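Side-chain contacts in interferon (Danio rerio, PDB 3PIV), which probably acts as a secreted antiviral cytokine of the alpha/beta interferon family, signalling by binding a cytokine receptor: residues 5-10 against 50-55; 57-62 against 90-95; 63-68 against 122-127. All coordinates share one frame; numbering follows the deposited sequence.

In the fold
From the N terminus, the chain runs through residues 5-10 into helix 10-23, passes helix 37-44, and comes back along helix 48-66, where contact 1 closes the first loop. Contacts 2 and 3 open further along that same helix. Contact 2 closes on helix 79-101 and contact 3 later on helix 111-129, and since residues 63-68 precede 90-95, the two loops cross, while contact 1 stands in series before both. Helix 48-66 thus carries all three contacts. Contacts 1 and 2 touch through Tyr10 and Lys92, and contacts 2 and 3 through His90 and Ile63, whereas contacts 1 and 3 lie on opposite sides of the chain's centre.

Contact 1 of 3, residues 5-10 against 50-55; sequences EWLGRY and DQVKFL
Leu7 meets helix 48-66 through both of its methyls. CD1 lies 3.9 Å from Val52 CG2, and CD2 reaches Leu55 CD1 at the same 3.9 Å while staying 4.0 Å from Val52 CG2. The two branches therefore straddle one methyl of Val52, and the leucine runs at a slant across both partners. Val52 makes the contact with CG2 alone: its other methyl, CG1, stands anti to the backbone N (chi1 175°), leaving CG2 beside that nitrogen and facing Leu7.

The second apolar patch is Tyr10 on Leu55. Here the two side chains run antiparallel, each passing alongside the other, with Tyr10 OH 3.9 Å from Leu55 CD2 and the ring atom CE1 4.4 Å from Leu55 CD1. Leu55 uses both methyls: CD1 touches Leu7 and also comes near the phenol ring, and CD2 lies beside the hydroxyl.

This is the N-terminal lead-in of a helical interferon, folded against the helix bundle just before helix 10-23. A type II turn from Leu7 to Tyr10 brings both side chains to the same helix, and the disulfide between Cys4 and Cys99 ties the lead-in to helix 79-101.

No hydrogen bond crosses between the segments. The nearby polar links go elsewhere, such as Trp6 NE1 to Glu98, while Ala158 and Met151 of helix 134-158 touch Leu7 and Leu55.

Contact 2 of 3, residues 57-62 against 90-95; sequences LTLDHI and HRKSSD
The carboxylate of Asp60 is approached by Ser93 OG from above its plane, some 40° out of it, and the serine donates a hydrogen bond of 2.7 Å from OG to Asp60 OD1. An ordered water donates to the same Asp60 OD1 at 2.6 Å, so this oxygen is gripped twice. That water also lies at the edge of the His90 imidazole, in the ring plane, 2.8 Å from His90 ND1, and so links the histidine to Asp60 across the helix pair. Over one face of the His90 ring, offset toward its rim, sits CB of Ser94.

The serine hydroxyl is aimed across the interface because OG stands anti to the backbone N (chi1 180°). The other carboxylate oxygen, OD2, is held by a salt bridge to Lys97, one turn further along helix 79-101 from Ser93; this lysine also makes a weak hydrogen bond with Ser93 OG. With the lysine and two donors around it, the carboxylate is probably held in its charged form.

Next to this polar group the contact is apolar. Leu59 CD1 packs 3.7 Å from Ser93 CB, and the flank of the lysine comes in with Lys92 CG 4.3 Å from that same CD1. The small serine side chain lets the leucine methyl lie close to the backbone of the other helix, Ser93 CA included.

Helices 48-66 and 79-101 run nearly antiparallel here, their local axes 9.4 Å apart and at 150°, as a pair within the helical bundle of the cytokine. Met151 of helix 134-158 touches Leu59, and Tyr10 of helix 10-23 reaches both Leu59 and Lys92, while helix 111-129 lies against Thr58 and His61.

Contact 3 of 3, residues 63-68 against 122-127; sequences IHLMDA and TLKKIL
In the hydrophobic core of the interferon helix bundle, Leu65, close to the C-terminal end of helix 48-66, sets its two methyls against Leu123 and Leu127, two leucines one turn apart on helix 111-129. Each methyl takes its own partner. CD2 of Leu65 lies 3.9 Å from Leu123 CD1, and CD1 of Leu65 lies 3.8 Å from Leu127 CD1. The branched end is thus shared out, one methyl to each leucine.

The approaches differ in direction. Leu65 crosses Leu123 at about a right angle but passes Leu127 at a slant. What carries its tip over to the other helix is the first torsion: with CG anti to the backbone N (chi1 -178°), the side chain extends out from a CB that does not itself aim at helix 111-129. Both partners instead start from CB atoms directed at residues 63-68 and fold CG back beside their own backbone N, each offering CD1.

At the side of this apolar trio, the aliphatic part of Lys124 adds a looser contact, CD lying 4.4 Å from Leu65 CD1. No hydrogen bond crosses between the segments, and the grip is entirely by packing. A bound nickel ion lies about 7 Å from the side chain of Leu65.

Helices 48-66 and 111-129 run in broadly the same sense here, the former keeping its helical geometry only as far as Met66. Helix 134-158 packs alongside, its Ile140 touching Leu65 and Leu127 and its Trp137 touching Leu127 and Ala68. Helix 79-101 packs on residues 63-68 through Phe85 and Leu86.

Contact 1 of 3, residues 5-10 against 50-55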
loop_
_atom_site.group_PDB
_atom_site.type_symbol
_atom_site.label_atom_id
_atom_site.label_comp_id
_atom_site.label_asym_id
_atom_site.label_seq_id
_atom_site.Cartn_x
_atom_site.Cartn_y
_atom_site.Cartn_z
ATOM N N GLU A 5 -18.354 -6.259 5.096
ATOM C CA GLU A 5 -17.893 -7.487 5.725
ATOM C C GLU A 5 -16.381 -7.678 5.614
ATOM O O GLU A 5 -15.750 -8.214 6.524
ATOM C CB GLU A 5 -18.613 -8.688 5.103
ATOM C CG GLU A 5 -17.777 -9.974 5.059
ATOM C CD GLU A 5 -17.534 -10.580 6.439
ATOM O OE1 GLU A 5 -18.466 -10.559 7.274
ATOM O OE2 GLU A 5 -16.413 -11.082 6.686
ATOM N N TRP A 6 -15.799 -7.234 4.502
ATOM C CA TRP A 6 -14.419 -7.597 4.189
ATOM C C TRP A 6 -13.360 -6.871 5.018
ATOM O O TRP A 6 -12.162 -7.135 4.872
ATOM C CB TRP A 6 -14.162 -7.458 2.694
ATOM C CG TRP A 6 -15.099 -8.314 1.890
ATOM C CD1 TRP A 6 -16.095 -7.889 1.048
ATOM C CD2 TRP A 6 -15.149 -9.748 1.876
ATOM N NE1 TRP A 6 -16.747 -8.973 0.502
ATOM C CE2 TRP A 6 -16.186 -10.123 0.996
ATOM C CE3 TRP A 6 -14.412 -10.751 2.519
ATOM C CZ2 TRP A 6 -16.500 -11.457 0.741
ATOM C CZ3 TRP A 6 -14.723 -12.071 2.261
ATOM C CH2 TRP A 6 -15.759 -12.414 1.382
ATOM N N LEU A 7 -13.811 -5.976 5.897
ATOM C CA LEU A 7 -12.937 -5.343 6.881
ATOM C C LEU A 7 -12.669 -6.273 8.060
ATOM O O LEU A 7 -11.961 -5.916 9.005
ATOM C CB LEU A 7 -13.562 -4.053 7.406
ATOM C CG LEU A 7 -13.711 -2.902 6.416
ATOM C CD1 LEU A 7 -14.640 -1.851 6.993
ATOM C CD2 LEU A 7 -12.341 -2.311 6.064
ATOM N N GLY A 8 -13.245 -7.467 8.012
ATOM C CA GLY A 8 -13.086 -8.410 9.098
ATOM C C GLY A 8 -11.796 -9.188 8.980
ATOM O O GLY A 8 -11.398 -9.591 7.889
ATOM N N ARG A 9 -11.137 -9.395 10.116
ATOM C CA ARG A 9 -9.900 -10.159 10.148
ATOM C C ARG A 9 -8.789 -9.490 9.333
ATOM O O ARG A 9 -7.847 -10.149 8.892
ATOM C CB ARG A 9 -10.151 -11.589 9.665
ATOM C CG ARG A 9 -10.924 -12.446 10.674
ATOM C CD ARG A 9 -11.341 -13.810 10.096
ATOM N NE ARG A 9 -10.207 -14.688 9.803
ATOM C CZ ARG A 9 -9.861 -15.088 8.581
ATOM N NH1 ARG A 9 -10.567 -14.692 7.529
ATOM N NH2 ARG A 9 -8.812 -15.889 8.413
ATOM N N TYR A 10 -8.890 -8.172 9.172
ATOM C CA TYR A 10 -7.926 -7.418 8.377
ATOM C C TYR A 10 -6.527 -7.519 8.971
ATOM O O TYR A 10 -5.536 -7.482 8.255
ATOM C CB TYR A 10 -8.346 -5.947 8.259
ATOM C CG TYR A 10 -7.647 -5.220 7.134
ATOM C CD1 TYR A 10 -8.265 -5.058 5.899
ATOM C CD2 TYR A 10 -6.359 -4.715 7.298
ATOM C CE1 TYR A 10 -7.629 -4.398 4.862
ATOM C CE2 TYR A 10 -5.710 -4.057 6.264
ATOM C CZ TYR A 10 -6.349 -3.903 5.048
ATOM O OH TYR A 10 -5.715 -3.256 4.017
ATOM N N ASP A 50 -15.424 6.117 2.848
ATOM C CA ASP A 50 -14.213 6.739 2.350
ATOM C C ASP A 50 -12.983 5.949 2.768
ATOM O O ASP A 50 -12.010 5.839 2.017
ATOM C CB ASP A 50 -14.120 8.177 2.844
ATOM C CG ASP A 50 -15.164 9.059 2.222
ATOM O OD1 ASP A 50 -15.285 9.021 0.984
ATOM O OD2 ASP A 50 -15.868 9.777 2.959
ATOM N N GLN A 51 -13.029 5.388 3.967
ATOM C CA GLN A 51 -11.902 4.595 4.445
ATOM C C GLN A 51 -11.660 3.374 3.556
ATOM O O GLN A 51 -10.523 3.078 3.188
ATOM C CB GLN A 51 -12.100 4.202 5.917
ATOM C CG GLN A 51 -12.008 5.407 6.862
ATOM C CD GLN A 51 -12.341 5.058 8.305
ATOM O OE1 GLN A 51 -13.286 4.312 8.579
ATOM N NE2 GLN A 51 -11.557 5.597 9.236
ATOM N N VAL A 52 -12.734 2.663 3.234
ATOM C CA VAL A 52 -12.658 1.469 2.405
ATOM C C VAL A 52 -12.216 1.789 0.977
ATOM O O VAL A 52 -11.411 1.067 0.400
ATOM C CB VAL A 52 -14.006 0.748 2.361
ATOM C CG1 VAL A 52 -13.952 -0.438 1.385
ATOM C CG2 VAL A 52 -14.407 0.292 3.773
ATOM N N LYS A 53 -12.754 2.862 0.404
ATOM C CA LYS A 53 -12.351 3.293 -0.923
ATOM C C LYS A 53 -10.869 3.589 -0.908
ATOM O O LYS A 53 -10.161 3.250 -1.844
ATOM C CB LYS A 53 -13.100 4.553 -1.344
ATOM C CG LYS A 53 -14.588 4.363 -1.588
ATOM C CD LYS A 53 -15.144 5.603 -2.252
ATOM C CE LYS A 53 -16.654 5.662 -2.167
ATOM N NZ LYS A 53 -17.185 6.580 -3.228
ATOM N N PHE A 54 -10.423 4.241 0.165
ATOM C CA PHE A 54 -9.015 4.570 0.379
ATOM C C PHE A 54 -8.138 3.331 0.540
ATOM O O PHE A 54 -6.979 3.318 0.111
ATOM C CB PHE A 54 -8.847 5.449 1.625
ATOM C CG PHE A 54 -7.409 5.817 1.909
ATOM C CD1 PHE A 54 -6.792 6.843 1.212
ATOM C CD2 PHE A 54 -6.660 5.104 2.845
ATOM C CE1 PHE A 54 -5.457 7.179 1.454
ATOM C CE2 PHE A 54 -5.317 5.436 3.104
ATOM C CZ PHE A 54 -4.718 6.473 2.410
ATOM N N LEU A 55 -8.669 2.301 1.192
ATOM C CA LEU A 55 -7.906 1.074 1.350
ATOM C C LEU A 55 -7.731 0.402 -0.017
ATOM O O LEU A 55 -6.643 -0.062 -0.342
ATOM C CB LEU A 55 -8.564 0.132 2.342
ATOM C CG LEU A 55 -8.421 0.550 3.802
ATOM C CD1 LEU A 55 -9.294 -0.331 4.675
ATOM C CD2 LEU A 55 -6.955 0.486 4.252
#

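Contact 2 of 3, residues 57-62 against 90-95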
loop_
_atom_site.group_PDB
_atom_site.type_symbol
_atom_site.label_atom_id
_atom_site.label_comp_id
_atom_site.label_asym_id
_atom_site.label_seq_id
_atom_site.Cartn_x
_atom_site.Cartn_y
_atom_site.Cartn_z
ATOM N N LEU A 57 -7.808 1.872 -3.019
ATOM C CA LEU A 57 -6.897 2.701 -3.798
ATOM C C LEU A 57 -5.448 2.434 -3.429
ATOM O O LEU A 57 -4.619 2.194 -4.304
ATOM C CB LEU A 57 -7.206 4.193 -3.610
ATOM C CG LEU A 57 -8.453 4.730 -4.311
ATOM C CD1 LEU A 57 -8.691 6.135 -3.871
ATOM C CD2 LEU A 57 -8.321 4.634 -5.852
ATOM N N THR A 58 -5.154 2.468 -2.133
ATOM C CA THR A 58 -3.797 2.274 -1.650
ATOM C C THR A 58 -3.264 0.851 -1.899
ATOM O O THR A 58 -2.115 0.672 -2.330
ATOM C CB THR A 58 -3.670 2.662 -0.148
ATOM O OG1 THR A 58 -4.332 3.917 0.080
ATOM C CG2 THR A 58 -2.217 2.806 0.216
ATOM N N LEU A 59 -4.093 -0.154 -1.637
ATOM C CA LEU A 59 -3.694 -1.524 -1.916
ATOM C C LEU A 59 -3.295 -1.648 -3.381
ATOM O O LEU A 59 -2.287 -2.259 -3.730
ATOM C CB LEU A 59 -4.838 -2.503 -1.599
ATOM C CG LEU A 59 -5.126 -2.821 -0.121
ATOM C CD1 LEU A 59 -6.457 -3.518 -0.024
ATOM C CD2 LEU A 59 -4.029 -3.677 0.532
ATOM N N ASP A 60 -4.090 -1.053 -4.247
ATOM C CA ASP A 60 -3.856 -1.231 -5.667
ATOM C C ASP A 60 -2.579 -0.518 -6.082
ATOM O O ASP A 60 -1.852 -1.011 -6.942
ATOM C CB ASP A 60 -5.050 -0.762 -6.493
ATOM C CG ASP A 60 -6.222 -1.747 -6.468
ATOM O OD1 ASP A 60 -6.107 -2.857 -5.920
ATOM O OD2 ASP A 60 -7.286 -1.388 -7.004
ATOM N N HIS A 61 -2.286 0.608 -5.431
ATOM C CA HIS A 61 -1.074 1.366 -5.714
ATOM C C HIS A 61 0.157 0.601 -5.277
ATOM O O HIS A 61 1.163 0.577 -5.976
ATOM C CB HIS A 61 -1.102 2.743 -5.022
ATOM C CG HIS A 61 -1.843 3.787 -5.798
ATOM N ND1 HIS A 61 -2.847 4.562 -5.250
ATOM C CD2 HIS A 61 -1.746 4.163 -7.094
ATOM C CE1 HIS A 61 -3.321 5.380 -6.172
ATOM N NE2 HIS A 61 -2.683 5.142 -7.308
ATOM N N ILE A 62 0.082 -0.012 -4.101
ATOM C CA ILE A 62 1.195 -0.813 -3.608
ATOM C C ILE A 62 1.429 -2.007 -4.535
ATOM O O ILE A 62 2.557 -2.308 -4.895
ATOM C CB ILE A 62 0.930 -1.318 -2.179
ATOM C CG1 ILE A 62 0.967 -0.144 -1.188
ATOM C CG2 ILE A 62 1.947 -2.378 -1.800
ATOM C CD1 ILE A 62 0.469 -0.504 0.232
ATOM N N HIS A 90 -3.861 -8.409 -3.357
ATOM C CA HIS A 90 -4.830 -8.297 -4.449
ATOM C C HIS A 90 -6.141 -8.944 -4.061
ATOM O O HIS A 90 -7.211 -8.457 -4.407
ATOM C CB HIS A 90 -4.329 -8.910 -5.767
ATOM C CG HIS A 90 -5.414 -9.036 -6.796
ATOM N ND1 HIS A 90 -5.959 -7.943 -7.439
ATOM C CD2 HIS A 90 -6.087 -10.114 -7.261
ATOM C CE1 HIS A 90 -6.912 -8.343 -8.263
ATOM N NE2 HIS A 90 -7.012 -9.659 -8.173
ATOM N N ARG A 91 -6.050 -10.064 -3.350
ATOM C CA ARG A 91 -7.252 -10.755 -2.884
ATOM C C ARG A 91 -8.083 -9.926 -1.898
ATOM O O ARG A 91 -9.297 -9.876 -2.009
ATOM C CB ARG A 91 -6.888 -12.091 -2.252
ATOM C CG ARG A 91 -6.194 -13.052 -3.195
ATOM C CD ARG A 91 -5.702 -14.266 -2.426
ATOM N NE ARG A 91 -4.572 -14.905 -3.092
ATOM C CZ ARG A 91 -3.459 -15.287 -2.472
ATOM N NH1 ARG A 91 -3.322 -15.098 -1.157
ATOM N NH2 ARG A 91 -2.482 -15.862 -3.166
ATOM N N LYS A 92 -7.437 -9.289 -0.927
ATOM C CA LYS A 92 -8.160 -8.435 0.009
ATOM C C LYS A 92 -8.746 -7.264 -0.751
ATOM O O LYS A 92 -9.910 -6.900 -0.572
ATOM C CB LYS A 92 -7.254 -7.931 1.125
ATOM C CG LYS A 92 -7.949 -6.925 2.049
ATOM C CD LYS A 92 -9.359 -7.392 2.406
ATOM C CE LYS A 92 -9.371 -8.408 3.541
ATOM N NZ LYS A 92 -8.925 -7.779 4.801
ATOM N N SER A 93 -7.942 -6.683 -1.634
ATOM C CA SER A 93 -8.413 -5.548 -2.399
ATOM C C SER A 93 -9.633 -5.924 -3.236
ATOM O O SER A 93 -10.632 -5.218 -3.246
ATOM C CB SER A 93 -7.300 -4.995 -3.278
ATOM O OG SER A 93 -7.776 -3.892 -4.020
ATOM N N SER A 94 -9.548 -7.039 -3.944
ATOM C CA SER A 94 -10.684 -7.507 -4.730
ATOM C C SER A 94 -11.965 -7.739 -3.882
ATOM O O SER A 94 -13.066 -7.500 -4.350
ATOM C CB SER A 94 -10.308 -8.777 -5.493
ATOM O OG SER A 94 -11.477 -9.387 -5.986
ATOM N N ASP A 95 -11.820 -8.209 -2.648
ATOM C CA ASP A 95 -12.976 -8.314 -1.749
ATOM C C ASP A 95 -13.577 -6.954 -1.378
ATOM O O ASP A 95 -14.791 -6.772 -1.439
ATOM C CB ASP A 95 -12.616 -9.092 -0.479
ATOM C CG ASP A 95 -12.252 -10.543 -0.765
ATOM O OD1 ASP A 95 -12.532 -11.012 -1.880
ATOM O OD2 ASP A 95 -11.679 -11.207 0.121
HETATM O O HOH W 1 -5.879 -5.188 -7.152
#

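Contact 3 of 3, residues 63-68 against 122-127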
loop_
_atom_site.group_PDB
_atom_site.type_symbol
_atom_site.label_atom_id
_atom_site.label_comp_id
_atom_site.label_asym_id
_atom_site.label_seq_id
_atom_site.Cartn_x
_atom_site.Cartn_y
_atom_site.Cartn_z
ATOM N N ILE A 63 0.356 -2.687 -4.933
ATOM C CA ILE A 63 0.504 -3.811 -5.849
ATOM C C ILE A 63 1.227 -3.348 -7.112
ATOM O O ILE A 63 2.187 -3.961 -7.557
ATOM C CB ILE A 63 -0.859 -4.436 -6.216
ATOM C CG1 ILE A 63 -1.464 -5.122 -4.988
ATOM C CG2 ILE A 63 -0.700 -5.395 -7.372
ATOM C CD1 ILE A 63 -2.974 -5.074 -4.924
ATOM N N HIS A 64 0.785 -2.224 -7.651
ATOM C CA HIS A 64 1.335 -1.723 -8.896
ATOM C C HIS A 64 2.795 -1.329 -8.766
ATOM O O HIS A 64 3.601 -1.586 -9.673
ATOM C CB HIS A 64 0.479 -0.568 -9.403
ATOM C CG HIS A 64 -0.907 -0.993 -9.776
ATOM N ND1 HIS A 64 -1.981 -0.133 -9.777
ATOM C CD2 HIS A 64 -1.388 -2.204 -10.153
ATOM C CE1 HIS A 64 -3.069 -0.792 -10.151
ATOM N NE2 HIS A 64 -2.735 -2.048 -10.383
ATOM N N LEU A 65 3.135 -0.731 -7.630
ATOM C CA LEU A 65 4.508 -0.298 -7.366
ATOM C C LEU A 65 5.447 -1.493 -7.299
ATOM O O LEU A 65 6.573 -1.446 -7.816
ATOM C CB LEU A 65 4.571 0.479 -6.043
ATOM C CG LEU A 65 5.915 1.069 -5.609
ATOM C CD1 LEU A 65 6.483 1.980 -6.682
ATOM C CD2 LEU A 65 5.782 1.814 -4.291
ATOM N N MET A 66 4.980 -2.567 -6.667
ATOM C CA MET A 66 5.848 -3.698 -6.311
ATOM C C MET A 66 5.940 -4.723 -7.433
ATOM O O MET A 66 6.832 -5.560 -7.438
ATOM C CB MET A 66 5.354 -4.371 -5.023
ATOM C CG MET A 66 5.513 -3.492 -3.766
ATOM S SD MET A 66 7.227 -3.181 -3.336
ATOM C CE MET A 66 7.723 -4.726 -2.583
ATOM N N ASP A 67 4.999 -4.647 -8.370
ATOM C CA ASP A 67 4.917 -5.564 -9.505
ATOM C C ASP A 67 5.923 -5.108 -10.549
ATOM O O ASP A 67 5.540 -4.653 -11.623
ATOM C CB ASP A 67 3.486 -5.524 -10.078
ATOM C CG ASP A 67 3.238 -6.577 -11.177
ATOM O OD1 ASP A 67 4.026 -7.538 -11.299
ATOM O OD2 ASP A 67 2.233 -6.443 -11.920
ATOM N N ALA A 68 7.209 -5.219 -10.226
ATOM C CA ALA A 68 8.257 -4.610 -11.045
ATOM C C ALA A 68 9.515 -5.473 -11.139
ATOM O O ALA A 68 10.629 -4.966 -11.105
ATOM C CB ALA A 68 8.607 -3.208 -10.506
ATOM N N THR A 122 5.278 9.929 -6.727
ATOM C CA THR A 122 6.561 10.393 -6.206
ATOM C C THR A 122 7.512 9.223 -6.012
ATOM O O THR A 122 8.699 9.296 -6.364
ATOM C CB THR A 122 6.387 11.129 -4.863
ATOM O OG1 THR A 122 5.681 12.353 -5.082
ATOM C CG2 THR A 122 7.729 11.424 -4.237
ATOM N N LEU A 123 6.984 8.143 -5.442
ATOM C CA LEU A 123 7.792 6.964 -5.159
ATOM C C LEU A 123 8.341 6.387 -6.458
ATOM O O LEU A 123 9.512 6.068 -6.557
ATOM C CB LEU A 123 6.961 5.906 -4.428
ATOM C CG LEU A 123 6.477 6.286 -3.030
ATOM C CD1 LEU A 123 5.541 5.209 -2.460
ATOM C CD2 LEU A 123 7.685 6.474 -2.124
ATOM N N LYS A 124 7.487 6.253 -7.460
ATOM C CA LYS A 124 7.941 5.744 -8.748
ATOM C C LYS A 124 9.019 6.674 -9.344
ATOM O O LYS A 124 10.038 6.214 -9.871
ATOM C CB LYS A 124 6.758 5.600 -9.700
ATOM C CG LYS A 124 7.098 4.892 -11.007
ATOM C CD LYS A 124 7.121 3.375 -10.827
ATOM C CE LYS A 124 7.713 2.679 -12.044
ATOM N NZ LYS A 124 7.098 3.174 -13.319
ATOM N N LYS A 125 8.795 7.984 -9.248
ATOM C CA LYS A 125 9.762 8.951 -9.735
ATOM C C LYS A 125 11.119 8.747 -9.090
ATOM O O LYS A 125 12.144 8.790 -9.762
ATOM C CB LYS A 125 9.288 10.381 -9.475
ATOM C CG LYS A 125 10.287 11.415 -9.966
ATOM C CD LYS A 125 9.763 12.833 -9.828
ATOM C CE LYS A 125 10.581 13.788 -10.689
ATOM N NZ LYS A 125 10.312 15.223 -10.379
ATOM N N ILE A 126 11.115 8.528 -7.776
ATOM C CA ILE A 126 12.348 8.321 -7.030
ATOM C C ILE A 126 13.085 7.080 -7.527
ATOM O O ILE A 126 14.312 7.079 -7.681
ATOM C CB ILE A 126 12.053 8.160 -5.529
ATOM C CG1 ILE A 126 11.777 9.521 -4.889
ATOM C CG2 ILE A 126 13.198 7.443 -4.829
ATOM C CD1 ILE A 126 11.123 9.428 -3.527
ATOM N N LEU A 127 12.337 6.011 -7.764
ATOM C CA LEU A 127 12.944 4.760 -8.199
ATOM C C LEU A 127 13.640 4.962 -9.545
ATOM O O LEU A 127 14.711 4.412 -9.799
ATOM C CB LEU A 127 11.886 3.655 -8.300
ATOM C CG LEU A 127 11.373 3.008 -7.014
ATOM C CD1 LEU A 127 10.181 2.127 -7.344
ATOM C CD2 LEU A 127 12.473 2.187 -6.339
#